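Glutathione S-transferase enzyme with thioredoxin-like domain (Xenorhabdus nematophila, PDB 4L8E) binds two molecules of glutathione per subunit and, as a member of the glutathione transferase family, probably uses the thiol in transfer or reduction chemistry. Local coordinates at residues A133-G136 / P137-Q141; R159-E162 / E163-L167; T43-L46 / E47-L51; L103-L106 / A107-G111; K177-L181 / G182-Y186. All coordinates share one frame; numbering follows the deposited sequence.

Contact 1 of 5, residues A133-G136 / P137-Q141; sequences AGFG and PMLGQ. With GSH (glutathione), chain B.
Phe135 and Leu139, one helical turn apart, meet through a CH-pi contact: Leu139 CD1 lies 3.5 Å from the centroid of the Phe135 ring, 13° off its normal. Phe135 has CG anti to its backbone N (chi1 -162°), which sets the ring broadside to the leucine methyl. The backbone carbonyls here are well accounted for. Gly134 O takes the N-H of Met138, Phe135 O that of Leu139, and Gly136 O that of Gly140 at 2.9 Å. Pro137 has no N-H to give, so the helix kinks where the preceding turn lacks that bond. Pro137 O accepts twice from Gln141, from its backbone N and from its amide NE2 at 3.0 Å, the oxygen lying only 4° out of the amide plane. The other end of that amide, OE1, accepts from Tyr160 and Arg159 of the second subunit. Glutathione packs over Gly136, Pro137 and Gly140, with its O2 3.2 Å from Gly140 CA, where any CB would collide with it; its carboxylate O32 is 3.3 Å from Pro137 N, packing without a hydrogen bond. Within helix 118-145, Met138 and Leu139 face helix 154-175, while Phe135 packs against Trp196 and Val193 of helix 188-197.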
# COMPACT_ATOMS: atom_id res chain seq x y z
N ALA A 133 0.83 3.01 0.68
CA ALA A 133 2.22 2.61 0.81
C ALA A 133 3.14 3.69 1.35
O ALA A 133 4.23 3.39 1.90
CB ALA A 133 2.76 2.09 -0.55
N GLY A 134 2.75 4.94 1.17
CA GLY A 134 3.60 6.06 1.55
C GLY A 134 2.90 7.09 2.43
O GLY A 134 3.36 7.36 3.54
N PHE A 135 1.81 7.68 1.96
CA PHE A 135 1.18 8.78 2.67
C PHE A 135 0.71 8.34 4.08
O PHE A 135 1.06 8.94 5.11
CB PHE A 135 0.04 9.34 1.81
CG PHE A 135 -0.42 10.74 2.19
CD1 PHE A 135 0.42 11.82 2.00
CD2 PHE A 135 -1.70 10.97 2.72
CE1 PHE A 135 0.03 13.10 2.32
CE2 PHE A 135 -2.10 12.26 3.04
CZ PHE A 135 -1.23 13.33 2.84
N GLY A 136 -0.08 7.29 4.13
CA GLY A 136 -0.54 6.75 5.40
C GLY A 136 0.59 6.25 6.29
O GLY A 136 0.70 6.61 7.48
N PRO A 137 1.42 5.36 5.77
CA PRO A 137 2.42 4.79 6.66
C PRO A 137 3.36 5.85 7.22
O PRO A 137 3.68 5.80 8.39
CB PRO A 137 3.17 3.81 5.76
CG PRO A 137 2.12 3.36 4.82
CD PRO A 137 1.30 4.57 4.53
N MET A 138 3.79 6.79 6.41
CA MET A 138 4.77 7.77 6.90
C MET A 138 4.13 8.84 7.81
O MET A 138 4.72 9.21 8.83
CB MET A 138 5.51 8.41 5.75
CG MET A 138 6.33 7.41 4.94
SD MET A 138 7.64 6.70 5.97
CE MET A 138 6.97 5.08 6.34
N LEU A 139 2.95 9.34 7.45
CA LEU A 139 2.27 10.27 8.34
C LEU A 139 1.92 9.61 9.67
O LEU A 139 1.91 10.27 10.73
CB LEU A 139 1.03 10.87 7.68
CG LEU A 139 1.31 11.77 6.48
CD1 LEU A 139 -0.00 12.27 5.86
CD2 LEU A 139 2.25 12.94 6.82
N GLY A 140 1.65 8.31 9.64
CA GLY A 140 1.40 7.56 10.87
C GLY A 140 2.63 7.50 11.76
O GLY A 140 2.52 7.44 12.98
N GLN A 141 3.82 7.49 11.16
CA GLN A 141 5.03 7.48 11.99
C GLN A 141 5.23 8.88 12.56
O GLN A 141 5.68 9.05 13.70
CB GLN A 141 6.27 7.08 11.18
CG GLN A 141 6.15 5.78 10.44
CD GLN A 141 5.51 4.68 11.28
OE1 GLN A 141 6.03 4.29 12.31
NE2 GLN A 141 4.34 4.18 10.82
N1 GSH B . 0.50 0.07 16.70
CA1 GSH B . 0.30 1.32 16.06
C1 GSH B . 1.54 2.16 16.21
O11 GSH B . 2.31 1.97 17.20
O12 GSH B . 1.79 3.07 15.37
CB1 GSH B . -0.85 2.01 16.69
CG1 GSH B . -1.14 3.36 16.08
CD1 GSH B . -1.86 3.24 14.75
OE1 GSH B . -2.51 2.25 14.48
N2 GSH B . -1.72 4.33 13.80
CA2 GSH B . -2.38 4.28 12.53
C2 GSH B . -1.30 4.31 11.46
O2 GSH B . -0.22 4.92 11.59
CB2 GSH B . -3.28 5.45 12.33
SG2 GSH B . -4.68 5.37 13.46
N3 GSH B . -1.51 3.58 10.26
CA3 GSH B . -0.48 3.60 9.26
C3 GSH B . -1.09 3.41 7.93
O31 GSH B . -2.28 3.79 7.73
O32 GSH B . -0.41 2.87 7.01

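Contact 2 of 5, residues R159-E162 / E163-L167; sequences RYTE and ESQRL. With GSH (glutathione), chain C.
Arg159 and Glu163 are joined through the backbone, Glu163 N donating to Arg159 O, one of a run of i to i+4 bonds that continues with Gln165 N to Thr161 O and Arg166 N to Glu162 O. Tyr160 O is gripped twice by Ser164: the backbone N at 2.9 Å and the hydroxyl OG at 2.6 Å reach Tyr160 O from opposite faces of its carbonyl plane. With OG beside its own backbone N (chi1 -66°), Ser164 turns the hydroxyl back toward that carbonyl.

Among charged groups, Arg166 holds Glu163 side-on. Its NE meets OE1 of Glu163 at 2.9 Å and its NH2 meets OE2 of Glu163 at 2.8 Å, both on the syn side of the carboxylate and within 7° of the guanidinium plane. Arg159, extended from CG to NE, sends its guanidinium to a glutathione carboxylate: NH1 reaches O11 at 2.9 Å and NH2 reaches O12 at 2.8 Å, the latter almost straight at 178°.

Apolar packing is lighter. Arg159 CG sits 4.0 Å above the centre of the Tyr160 ring, whose OH bonds Gln141 of the second subunit.

Arg159 thus makes an end-on bidentate pair with the glutathione carboxylate, from a helix of the all-helical C-terminal domain, at a glutathione site that Asn38 of the second subunit helps to complete.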
# COMPACT_ATOMS: atom_id res chain seq x y z
N ARG A 159 13.35 12.89 10.58
CA ARG A 159 13.08 12.02 9.43
C ARG A 159 11.62 12.11 8.99
O ARG A 159 11.32 12.36 7.82
CB ARG A 159 13.41 10.58 9.78
CG ARG A 159 13.02 9.56 8.72
CD ARG A 159 13.59 8.18 9.06
NE ARG A 159 13.16 7.11 8.15
CZ ARG A 159 13.67 6.88 6.94
NH1 ARG A 159 14.65 7.65 6.44
NH2 ARG A 159 13.23 5.86 6.21
N TYR A 160 10.71 11.89 9.93
CA TYR A 160 9.30 11.80 9.54
C TYR A 160 8.65 13.17 9.26
O TYR A 160 7.70 13.26 8.46
CB TYR A 160 8.50 10.91 10.51
CG TYR A 160 9.07 9.50 10.48
CD1 TYR A 160 9.02 8.75 9.30
CD2 TYR A 160 9.73 8.95 11.56
CE1 TYR A 160 9.58 7.49 9.24
CE2 TYR A 160 10.31 7.69 11.51
CZ TYR A 160 10.22 6.96 10.33
OH TYR A 160 10.81 5.71 10.23
N THR A 161 9.16 14.22 9.90
CA THR A 161 8.78 15.59 9.55
C THR A 161 9.17 15.91 8.10
O THR A 161 8.33 16.35 7.32
CB THR A 161 9.42 16.62 10.50
OG1 THR A 161 8.97 16.39 11.84
CG2 THR A 161 9.05 18.04 10.08
N GLU A 162 10.44 15.68 7.73
CA GLU A 162 10.92 15.93 6.36
C GLU A 162 10.19 15.07 5.33
O GLU A 162 9.87 15.54 4.24
CB GLU A 162 12.43 15.71 6.27
CG GLU A 162 13.21 16.82 6.96
CD GLU A 162 14.69 16.57 6.98
OE1 GLU A 162 15.14 15.56 6.39
OE2 GLU A 162 15.40 17.39 7.59
N GLU A 163 9.91 13.82 5.67
CA GLU A 163 9.18 12.94 4.76
C GLU A 163 7.73 13.40 4.60
O GLU A 163 7.19 13.35 3.51
CB GLU A 163 9.26 11.48 5.23
CG GLU A 163 8.42 10.47 4.43
CD GLU A 163 8.80 10.36 2.96
OE1 GLU A 163 9.90 10.84 2.52
OE2 GLU A 163 7.97 9.77 2.22
N SER A 164 7.12 13.86 5.69
CA SER A 164 5.75 14.38 5.62
C SER A 164 5.72 15.56 4.65
O SER A 164 4.82 15.67 3.82
CB SER A 164 5.27 14.81 7.00
OG SER A 164 5.16 13.68 7.86
N GLN A 165 6.70 16.44 4.75
CA GLN A 165 6.79 17.59 3.85
C GLN A 165 6.92 17.13 2.39
O GLN A 165 6.28 17.69 1.49
CB GLN A 165 7.95 18.50 4.25
CG GLN A 165 7.65 19.21 5.57
CD GLN A 165 8.85 19.88 6.19
OE1 GLN A 165 9.99 19.66 5.78
NE2 GLN A 165 8.60 20.71 7.17
N ARG A 166 7.75 16.12 2.16
CA ARG A 166 7.94 15.61 0.80
C ARG A 166 6.65 15.08 0.20
O ARG A 166 6.32 15.30 -0.96
CB ARG A 166 8.98 14.50 0.78
CG ARG A 166 9.43 14.10 -0.62
CD ARG A 166 10.25 12.82 -0.61
NE ARG A 166 9.44 11.68 -0.25
CZ ARG A 166 8.60 11.05 -1.07
NH1 ARG A 166 8.53 11.38 -2.36
NH2 ARG A 166 7.85 10.05 -0.60
N LEU A 167 5.94 14.32 1.02
CA LEU A 167 4.65 13.75 0.62
C LEU A 167 3.60 14.79 0.29
O LEU A 167 2.88 14.67 -0.72
CB LEU A 167 4.17 12.81 1.73
CG LEU A 167 4.96 11.51 1.80
CD1 LEU A 167 4.75 10.86 3.15
CD2 LEU A 167 4.60 10.56 0.70
N1 GSH C . 14.67 7.91 1.16
CA1 GSH C . 14.64 6.55 1.53
C1 GSH C . 14.81 6.45 3.02
O11 GSH C . 15.41 7.36 3.66
O12 GSH C . 14.35 5.43 3.64
CB1 GSH C . 15.76 5.84 0.86
CG1 GSH C . 15.83 4.37 1.21
CD1 GSH C . 14.78 3.57 0.46
OE1 GSH C . 14.32 3.97 -0.58
N2 GSH C . 14.34 2.31 1.05
CA2 GSH C . 13.37 1.50 0.40
C2 GSH C . 12.16 1.41 1.33
O2 GSH C . 12.25 1.41 2.56
CB2 GSH C . 13.87 0.13 0.14
SG2 GSH C . 15.19 0.16 -1.09
N3 GSH C . 10.86 1.35 0.75
CA3 GSH C . 9.73 1.27 1.63
C3 GSH C . 8.63 0.55 0.94
O31 GSH C . 8.90 -0.31 0.07
O32 GSH C . 7.44 0.83 1.26

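Contact 3 of 5, residues T43-L46 / E47-L51; sequences TLFL and EEVGL
Phe45 and Val49 lie side by side on one flank of the helix, their side chains pointing the same way. In the Val49 conformer described, one of two, Phe45 CE1 approaches Val49 CG2 to 3.7 Å, oblique to the ring, a distance correspondingly less certain. Phe45 carries CG anti to its backbone N (chi1 -178°), which swings the far end of the ring forward along the helix toward Val49, although its CB starts out pointing the other way.

Leu46 and Leu51 form the second pair, five residues apart, and meet at an oblique angle through their methyls, CD2 of Leu46 lying 3.9 Å from CD2 of Leu51. This pairing spans the end of the helix. Gly50 takes a positive phi of 79° and turns the chain, so that the CB of Leu51 comes back to 4.0 Å from Leu46 CD2. Leu46 O receives Gly50 N at 2.8 Å and, more weakly, Leu51 N at 3.3 Å.

The two glutamates follow a different course. Both are bent at chi2, with their CG atoms close to carbonyls of the preceding turn: Glu47 CG is 3.1 Å from Thr43 O, and Glu48 CG 3.1 Å from Leu44 O. Their carboxylates then lead away, Glu47 to the hydroxyl of Tyr53 and Glu48 into a salt bridge with Arg223.

Helix 37-49 is the crossover of the beta-alpha-beta unit that links strands 30-33 and 54-57 in the thioredoxin-like domain. Phe45 faces Leu103 and Leu106 of helix 99-110, Leu44 packs on helix 188-197, and Thr43 and Glu47 touch helix 224-230.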
# COMPACT_ATOMS: atom_id res chain seq x y z
N THR A 43 -16.04 4.52 5.68
CA THR A 43 -17.35 5.18 5.87
C THR A 43 -17.57 6.31 4.87
O THR A 43 -18.68 6.54 4.44
CB THR A 43 -17.57 5.67 7.30
OG1 THR A 43 -16.52 6.56 7.66
CG2 THR A 43 -17.63 4.49 8.26
N LEU A 44 -16.51 7.00 4.45
CA LEU A 44 -16.65 7.96 3.35
C LEU A 44 -17.21 7.28 2.10
O LEU A 44 -18.17 7.79 1.49
CB LEU A 44 -15.31 8.64 3.01
CG LEU A 44 -14.80 9.71 3.97
CD1 LEU A 44 -13.37 10.13 3.55
CD2 LEU A 44 -15.70 10.96 4.05
N PHE A 45 -16.59 6.16 1.71
CA PHE A 45 -17.01 5.44 0.53
C PHE A 45 -18.48 5.00 0.69
O PHE A 45 -19.29 5.24 -0.17
CB PHE A 45 -16.14 4.23 0.24
CG PHE A 45 -16.55 3.51 -1.00
CD1 PHE A 45 -17.61 2.61 -0.96
CD2 PHE A 45 -15.96 3.77 -2.20
CE1 PHE A 45 -18.04 1.98 -2.11
CE2 PHE A 45 -16.39 3.15 -3.33
CZ PHE A 45 -17.44 2.26 -3.29
N LEU A 46 -18.81 4.39 1.82
CA LEU A 46 -20.15 3.82 2.01
C LEU A 46 -21.22 4.93 2.04
O LEU A 46 -22.34 4.75 1.53
CB LEU A 46 -20.19 2.97 3.29
CG LEU A 46 -19.35 1.68 3.17
CD1 LEU A 46 -19.13 1.09 4.55
CD2 LEU A 46 -20.01 0.68 2.25
N GLU A 47 -20.88 6.05 2.64
CA GLU A 47 -21.79 7.18 2.69
C GLU A 47 -22.00 7.84 1.30
O GLU A 47 -23.10 8.31 0.99
CB GLU A 47 -21.33 8.21 3.70
CG GLU A 47 -21.46 7.76 5.17
CD GLU A 47 -22.89 7.54 5.64
OE1 GLU A 47 -23.81 8.23 5.16
OE2 GLU A 47 -23.07 6.69 6.56
N GLU A 48 -20.94 7.87 0.49
CA GLU A 48 -21.06 8.36 -0.89
C GLU A 48 -22.00 7.50 -1.72
O GLU A 48 -22.82 8.02 -2.49
CB GLU A 48 -19.68 8.41 -1.57
CG GLU A 48 -18.72 9.44 -1.02
CD GLU A 48 -19.02 10.88 -1.46
OE1 GLU A 48 -19.99 11.15 -2.22
OE2 GLU A 48 -18.25 11.77 -1.03
N VAL A 49 -21.91 6.18 -1.57
CA VAL A 49 -22.71 5.29 -2.40
C VAL A 49 -24.10 5.07 -1.81
O VAL A 49 -25.05 4.84 -2.55
CB VAL A 49 -22.01 3.94 -2.60
CG1 VAL A 49 -22.92 2.96 -3.30
CG2 VAL A 49 -20.75 4.13 -3.38
N GLY A 50 -24.22 5.16 -0.49
CA GLY A 50 -25.48 4.86 0.18
C GLY A 50 -25.71 3.37 0.33
O GLY A 50 -26.86 2.91 0.36
N LEU A 51 -24.62 2.62 0.42
CA LEU A 51 -24.70 1.17 0.59
C LEU A 51 -24.95 0.89 2.06
O LEU A 51 -24.22 1.40 2.91
CB LEU A 51 -23.36 0.56 0.16
CG LEU A 51 -23.29 -0.90 -0.24
CD1 LEU A 51 -24.18 -1.18 -1.44
CD2 LEU A 51 -21.84 -1.25 -0.54

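Contact 4 of 5, residues L103-L106 / A107-G111; sequences LLYL and ANKTG
Leu103 to Thr110 keep regular alpha-helical geometry, the N-H of Ala107, Asn108, Lys109 and Thr110 each bonding the carbonyl four residues earlier. The helix ends at Gly111, which departs from helical geometry with phi of 71°, its N-H making a weak bond to Ala107 O. At this end Leu106 O is held twice by Thr110, through the backbone N at 3.0 Å and the hydroxyl OG1 at 2.8 Å, which come from opposite faces of the carbonyl plane. The threonine can do this because OG1 lies between its backbone N and carbonyl carbon (chi1 62°).

Helix 99-110 is the last helix of the thioredoxin-like N-terminal domain of the glutathione transferase fold, and packs beside helix 37-49.

On another flank, Leu104 meets Asn108: the methyl CD1 of Leu104 is 3.8 Å from the amide nitrogen ND2 of Asn108. The amide oxygen of Asn108 takes a hydrogen bond from Arg121. Lys109 runs fully extended past Tyr105, its CD 4.2 Å from Tyr105 CE2 and oblique to the ring. Both side chains have CG anti to N, and their tips converge on a single carboxylate, Asp84, by a salt bridge from Lys109 NZ and a hydrogen bond from Tyr105 OH.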
# COMPACT_ATOMS: atom_id res chain seq x y z
N LEU A 103 -11.49 -0.70 -0.45
CA LEU A 103 -11.93 0.33 -1.38
C LEU A 103 -12.03 -0.22 -2.80
O LEU A 103 -12.99 0.05 -3.51
CB LEU A 103 -11.03 1.57 -1.31
CG LEU A 103 -11.17 2.45 -0.07
CD1 LEU A 103 -10.10 3.52 -0.07
CD2 LEU A 103 -12.55 3.08 0.03
N LEU A 104 -11.03 -0.98 -3.21
CA LEU A 104 -11.02 -1.56 -4.55
C LEU A 104 -12.17 -2.54 -4.71
O LEU A 104 -12.88 -2.52 -5.72
CB LEU A 104 -9.67 -2.24 -4.81
CG LEU A 104 -9.53 -2.93 -6.16
CD1 LEU A 104 -9.84 -1.97 -7.28
CD2 LEU A 104 -8.11 -3.49 -6.29
N TYR A 105 -12.36 -3.41 -3.73
CA TYR A 105 -13.44 -4.39 -3.79
C TYR A 105 -14.81 -3.72 -3.88
O TYR A 105 -15.65 -4.12 -4.68
CB TYR A 105 -13.39 -5.29 -2.55
CG TYR A 105 -14.53 -6.25 -2.43
CD1 TYR A 105 -14.47 -7.50 -2.99
CD2 TYR A 105 -15.68 -5.91 -1.72
CE1 TYR A 105 -15.52 -8.39 -2.86
CE2 TYR A 105 -16.74 -6.80 -1.58
CZ TYR A 105 -16.66 -8.05 -2.16
OH TYR A 105 -17.68 -8.97 -2.04
N LEU A 106 -15.03 -2.69 -3.05
CA LEU A 106 -16.32 -2.00 -3.04
C LEU A 106 -16.53 -1.18 -4.31
O LEU A 106 -17.66 -1.09 -4.82
CB LEU A 106 -16.44 -1.10 -1.80
CG LEU A 106 -16.59 -1.87 -0.48
CD1 LEU A 106 -16.60 -0.89 0.68
CD2 LEU A 106 -17.82 -2.72 -0.49
N ALA A 107 -15.47 -0.55 -4.80
CA ALA A 107 -15.57 0.22 -6.05
C ALA A 107 -15.94 -0.71 -7.19
O ALA A 107 -16.77 -0.37 -8.02
CB ALA A 107 -14.27 0.96 -6.31
N ASN A 108 -15.36 -1.92 -7.23
CA ASN A 108 -15.68 -2.90 -8.26
C ASN A 108 -17.09 -3.43 -8.13
O ASN A 108 -17.81 -3.57 -9.12
CB ASN A 108 -14.70 -4.07 -8.25
CG ASN A 108 -13.33 -3.70 -8.78
OD1 ASN A 108 -13.18 -2.71 -9.48
ND2 ASN A 108 -12.33 -4.53 -8.48
N LYS A 109 -17.51 -3.70 -6.91
CA LYS A 109 -18.85 -4.23 -6.65
C LYS A 109 -19.95 -3.24 -7.05
O LYS A 109 -20.93 -3.62 -7.68
CB LYS A 109 -19.00 -4.60 -5.18
CG LYS A 109 -20.31 -5.33 -4.92
CD LYS A 109 -20.39 -5.90 -3.52
CE LYS A 109 -21.58 -6.86 -3.45
NZ LYS A 109 -22.05 -7.02 -2.10
N THR A 110 -19.75 -1.97 -6.74
CA THR A 110 -20.76 -0.94 -6.97
C THR A 110 -20.62 -0.23 -8.31
O THR A 110 -21.57 0.41 -8.76
CB THR A 110 -20.68 0.15 -5.91
OG1 THR A 110 -19.40 0.80 -6.00
CG2 THR A 110 -20.88 -0.44 -4.50
N GLY A 111 -19.44 -0.32 -8.92
CA GLY A 111 -19.13 0.41 -10.13
C GLY A 111 -18.96 1.91 -9.92
O GLY A 111 -19.03 2.68 -10.89

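Contact 5 of 5, residues K177-L181 / G182-Y186; sequences KTPYL and GGNEY
A type II beta turn from Tyr180 to Gly183 reverses the chain in the loop between helices 154-175 and 188-197, and one antiparallel hydrogen-bonded pair, Tyr180 with Gly183, closes it. Tyr180 N donates to Gly183 O at 3.0 Å, while the return bond from Gly183 N to Tyr180 O is longer, at 3.3 Å, with the donor far above the carbonyl plane. Tyr180 O has a better-aligned partner in Thr178 OG1, at 2.7 Å and a C=O...O angle of 170°. Gly182 sits at the third position of the turn with positive phi (55°), where a CB would clash with Leu181 O; Gly183 is nearly fully extended, which also demands glycine.

Beyond the turn the chain passes over the Tyr180 ring. Tyr186 N lies 3.4 Å above the ring plane, over its centre, and Tyr186 CB makes a CH-pi contact at 4.2 Å from the ring centroid. The two tyrosine rings are oblique, planes at 67°, touching through Tyr180 CE1 and Tyr186 CD1 at 3.9 Å. On the edge side of the Tyr180 ring lie the carbonyls of Gly183 and Asn184.

Lys219 makes a cation-pi contact with Tyr180 and also bonds Pro179 O. Leu181 packs between helix 154-175, at Leu171, and helix 188-197, at Val193, with its backbone N held by Asp190; Tyr186 rests on Ile191 of the latter helix.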
# COMPACT_ATOMS: atom_id res chain seq x y z
N LYS A 177 -2.22 19.97 -11.14
CA LYS A 177 -2.34 19.55 -12.53
C LYS A 177 -3.75 19.08 -12.84
O LYS A 177 -4.25 19.30 -13.94
CB LYS A 177 -1.39 18.41 -12.83
CG LYS A 177 0.06 18.77 -12.70
CD LYS A 177 0.95 17.60 -13.07
CE LYS A 177 2.40 17.94 -12.80
NZ LYS A 177 3.27 17.00 -13.54
N THR A 178 -4.35 18.40 -11.88
CA THR A 178 -5.67 17.80 -12.03
C THR A 178 -6.55 18.16 -10.84
O THR A 178 -6.06 18.26 -9.72
CB THR A 178 -5.58 16.24 -12.15
OG1 THR A 178 -4.87 15.69 -11.03
CG2 THR A 178 -4.86 15.81 -13.42
N PRO A 179 -7.87 18.28 -11.05
CA PRO A 179 -8.73 18.71 -9.94
C PRO A 179 -8.82 17.71 -8.79
O PRO A 179 -8.92 18.12 -7.64
CB PRO A 179 -10.10 18.92 -10.61
CG PRO A 179 -10.01 18.28 -11.93
CD PRO A 179 -8.57 18.31 -12.34
N TYR A 180 -8.77 16.42 -9.10
CA TYR A 180 -8.71 15.35 -8.10
C TYR A 180 -7.41 14.58 -8.29
O TYR A 180 -6.68 14.84 -9.25
CB TYR A 180 -9.95 14.47 -8.21
CG TYR A 180 -11.19 15.22 -7.83
CD1 TYR A 180 -11.56 15.36 -6.50
CD2 TYR A 180 -11.99 15.84 -8.79
CE1 TYR A 180 -12.69 16.07 -6.15
CE2 TYR A 180 -13.11 16.56 -8.45
CZ TYR A 180 -13.47 16.65 -7.12
OH TYR A 180 -14.57 17.37 -6.78
N LEU A 181 -7.08 13.69 -7.36
CA LEU A 181 -5.81 13.02 -7.36
C LEU A 181 -5.75 12.02 -8.50
O LEU A 181 -6.49 11.04 -8.51
CB LEU A 181 -5.55 12.33 -6.02
CG LEU A 181 -4.12 11.89 -5.79
CD1 LEU A 181 -3.12 13.01 -6.03
CD2 LEU A 181 -3.99 11.31 -4.36
N GLY A 182 -4.89 12.26 -9.48
CA GLY A 182 -4.93 11.47 -10.70
C GLY A 182 -6.28 11.41 -11.46
O GLY A 182 -6.63 10.38 -12.04
N GLY A 183 -7.03 12.50 -11.50
CA GLY A 183 -8.15 12.55 -12.42
C GLY A 183 -9.07 13.74 -12.34
O GLY A 183 -8.89 14.66 -11.54
N ASN A 184 -10.11 13.68 -13.18
CA ASN A 184 -11.09 14.74 -13.30
C ASN A 184 -12.26 14.57 -12.34
O ASN A 184 -13.09 15.47 -12.23
CB ASN A 184 -11.65 14.75 -14.72
CG ASN A 184 -10.76 15.49 -15.69
OD1 ASN A 184 -9.95 16.32 -15.28
ND2 ASN A 184 -10.91 15.19 -16.97
N GLU A 185 -12.34 13.41 -11.68
CA GLU A 185 -13.47 13.12 -10.80
C GLU A 185 -13.01 12.56 -9.46
O GLU A 185 -11.98 11.89 -9.38
CB GLU A 185 -14.41 12.09 -11.46
CG GLU A 185 -15.00 12.52 -12.79
CD GLU A 185 -15.93 13.73 -12.67
OE1 GLU A 185 -16.46 13.96 -11.57
OE2 GLU A 185 -16.12 14.44 -13.69
N TYR A 186 -13.78 12.85 -8.42
CA TYR A 186 -13.56 12.26 -7.10
C TYR A 186 -13.53 10.73 -7.23
O TYR A 186 -14.42 10.14 -7.83
CB TYR A 186 -14.70 12.67 -6.17
CG TYR A 186 -14.53 12.41 -4.67
CD1 TYR A 186 -13.50 12.98 -3.97
CD2 TYR A 186 -15.46 11.66 -3.94
CE1 TYR A 186 -13.34 12.79 -2.60
CE2 TYR A 186 -15.30 11.46 -2.56
CZ TYR A 186 -14.26 12.05 -1.90
OH TYR A 186 -14.07 11.89 -0.55

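Overall arrangement
Along the chain the order is contact 3, contact 4, contact 1, contact 2, contact 5. Contacts 3 and 4, centres 11 Å apart, belong to helices 37-49 and 99-110 of the thioredoxin-like domain and touch directly. Contacts 1 and 2, centres 10 Å apart, lie on the successive helices 118-145 and 154-175, touch each other and both reach the second subunit and glutathione. They lie across the chain's centre from contacts 3 and 4, about 31 Å separating the centres of contacts 2 and 3. Contact 5, in the C-terminal domain, touches contact 3 where Tyr186 meets Glu48. Glutathione is bonded by residues of both subunits, consistent with sites at the dimer interface.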